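Local structure of dihydrodipicolinate synthase (Aquifex aeolicus, 2EHH) at residues R230-H233 and Y234-D238. The protein probably catalyses the condensation of pyruvate with aspartate semialdehyde to 4-hydroxy-tetrahydrodipicolinate, a step of lysine biosynthesis, and works as a homotetramer. Residues are numbered along the deposited sequence; the frame is centred on the assembly and turned at random.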
loop_
_atom_site.group_PDB
_atom_site.type_symbol
_atom_site.label_atom_id
_atom_site.label_comp_id
_atom_site.label_asym_id
_atom_site.label_seq_id
_atom_site.Cartn_x
_atom_site.Cartn_y
_atom_site.Cartn_z
ATOM N N ARG A 230 -17.172 0.791 -25.272
ATOM C CA ARG A 230 -16.230 1.880 -25.026
ATOM C C ARG A 230 -16.905 3.232 -25.227
ATOM O O ARG A 230 -16.626 4.188 -24.507
ATOM C CB ARG A 230 -15.021 1.787 -25.970
ATOM C CG ARG A 230 -13.982 0.742 -25.589
ATOM C CD ARG A 230 -12.693 0.932 -26.399
ATOM N NE ARG A 230 -12.882 0.649 -27.821
ATOM C CZ ARG A 230 -12.955 -0.572 -28.346
ATOM N NH1 ARG A 230 -12.851 -1.647 -27.571
ATOM N NH2 ARG A 230 -13.143 -0.721 -29.652
ATOM N N GLU A 231 -17.786 3.318 -26.219
ATOM C CA GLU A 231 -18.470 4.572 -26.491
ATOM C C GLU A 231 -19.283 5.009 -25.276
ATOM O O GLU A 231 -19.246 6.170 -24.874
ATOM C CB GLU A 231 -19.398 4.416 -27.696
ATOM C CG GLU A 231 -19.741 5.718 -28.377
ATOM C CD GLU A 231 -20.801 5.543 -29.447
ATOM O OE1 GLU A 231 -20.711 4.562 -30.221
ATOM O OE2 GLU A 231 -21.720 6.389 -29.513
ATOM N N ILE A 232 -20.018 4.070 -24.698
ATOM C CA ILE A 232 -20.848 4.354 -23.539
ATOM C C ILE A 232 -19.998 4.574 -22.295
ATOM O O ILE A 232 -20.267 5.478 -21.504
ATOM C CB ILE A 232 -21.831 3.203 -23.283
ATOM C CG1 ILE A 232 -22.699 2.992 -24.529
ATOM C CG2 ILE A 232 -22.703 3.521 -22.076
ATOM C CD1 ILE A 232 -23.543 1.736 -24.478
ATOM N N HIS A 233 -18.980 3.736 -22.131
ATOM C CA HIS A 233 -18.059 3.824 -20.997
ATOM C C HIS A 233 -17.424 5.214 -20.919
ATOM O O HIS A 233 -17.470 5.867 -19.879
ATOM C CB HIS A 233 -16.968 2.755 -21.150
ATOM C CG HIS A 233 -15.829 2.893 -20.189
ATOM N ND1 HIS A 233 -15.877 2.416 -18.895
ATOM C CD2 HIS A 233 -14.597 3.437 -20.344
ATOM C CE1 HIS A 233 -14.722 2.658 -18.296
ATOM N NE2 HIS A 233 -13.930 3.276 -19.153
ATOM N N TYR A 234 -16.839 5.676 -22.019
ATOM C CA TYR A 234 -16.187 6.979 -22.012
ATOM C C TYR A 234 -17.153 8.148 -21.916
ATOM O O TYR A 234 -16.794 9.228 -21.445
ATOM C CB TYR A 234 -15.271 7.110 -23.228
ATOM C CG TYR A 234 -14.021 6.275 -23.057
ATOM C CD1 TYR A 234 -13.102 6.579 -22.055
ATOM C CD2 TYR A 234 -13.799 5.136 -23.830
ATOM C CE1 TYR A 234 -12.001 5.774 -21.815
ATOM C CE2 TYR A 234 -12.690 4.312 -23.597
ATOM C CZ TYR A 234 -11.799 4.641 -22.582
ATOM O OH TYR A 234 -10.719 3.835 -22.311
ATOM N N TYR A 235 -18.387 7.927 -22.347
ATOM C CA TYR A 235 -19.396 8.969 -22.264
ATOM C C TYR A 235 -19.778 9.130 -20.790
ATOM O O TYR A 235 -19.909 10.244 -20.281
ATOM C CB TYR A 235 -20.617 8.573 -23.106
ATOM C CG TYR A 235 -21.848 9.412 -22.857
ATOM C CD1 TYR A 235 -22.877 8.948 -22.040
ATOM C CD2 TYR A 235 -21.977 10.680 -23.421
ATOM C CE1 TYR A 235 -24.008 9.728 -21.790
ATOM C CE2 TYR A 235 -23.103 11.469 -23.178
ATOM C CZ TYR A 235 -24.113 10.985 -22.361
ATOM O OH TYR A 235 -25.221 11.760 -22.106
ATOM N N LEU A 236 -19.912 7.999 -20.108
ATOM C CA LEU A 236 -20.295 7.963 -18.699
ATOM C C LEU A 236 -19.132 8.123 -17.716
ATOM O O LEU A 236 -19.351 8.190 -16.506
ATOM C CB LEU A 236 -21.009 6.638 -18.417
ATOM C CG LEU A 236 -22.510 6.576 -18.109
ATOM C CD1 LEU A 236 -23.283 7.625 -18.872
ATOM C CD2 LEU A 236 -23.003 5.183 -18.440
ATOM N N HIS A 237 -17.903 8.195 -18.222
ATOM C CA HIS A 237 -16.745 8.301 -17.335
ATOM C C HIS A 237 -16.812 9.448 -16.328
ATOM O O HIS A 237 -16.505 9.253 -15.152
ATOM C CB HIS A 237 -15.445 8.404 -18.136
ATOM C CG HIS A 237 -14.228 8.061 -17.334
ATOM N ND1 HIS A 237 -14.020 6.804 -16.805
ATOM C CD2 HIS A 237 -13.180 8.816 -16.930
ATOM C CE1 HIS A 237 -12.898 6.802 -16.109
ATOM N NE2 HIS A 237 -12.369 8.010 -16.168
ATOM N N ASP A 238 -17.208 10.637 -16.777
ATOM C CA ASP A 238 -17.312 11.776 -15.866
ATOM C C ASP A 238 -18.296 11.489 -14.731
ATOM O O ASP A 238 -18.066 11.888 -13.595
ATOM C CB ASP A 238 -17.740 13.043 -16.613
ATOM C CG ASP A 238 -16.619 13.641 -17.442
ATOM O OD1 ASP A 238 -15.472 13.155 -17.341
ATOM O OD2 ASP A 238 -16.885 14.604 -18.192
#
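On helix 226-242, the aromatic cluster of His233, Tyr234 and His237 is built round a T-shaped pair of neighbours: the edge of the His233 imidazole meets the face of the Tyr234 ring, the planes at 85° and the centroids 4.8 Å apart. His233 CD2 does the touching, sitting over the middle of the phenol 3.8 Å from Tyr234 CZ. CG anti to the backbone N (chi1 170°) lays the His233 ring beside its own carbonyl carbon, over Tyr234; His233 NE2 is 4.2 Å from His237 ND1, a buried nitrogen that finds no partner. This helix comes after the last strand of the eight-stranded TIM barrel of the DapA family, 201-204, and helix 211-223, and here it faces a second subunit: Tyr234 OH bonds to Leu197 O and His233 NE2 to Ser171 OG, both of that subunit. With an alanine at Tyr234, that Leu197 carbonyl would probably lose its phenol donor and the His233 edge the ring it rests on. The backbone is regular helix here, Tyr234 N donating to Arg230 O at 2.9 Å. Round the helix, Ile232 CG2 lies alongside Leu236 CD2 at 4.0 Å, and the two side chains pack together on helix 211-223.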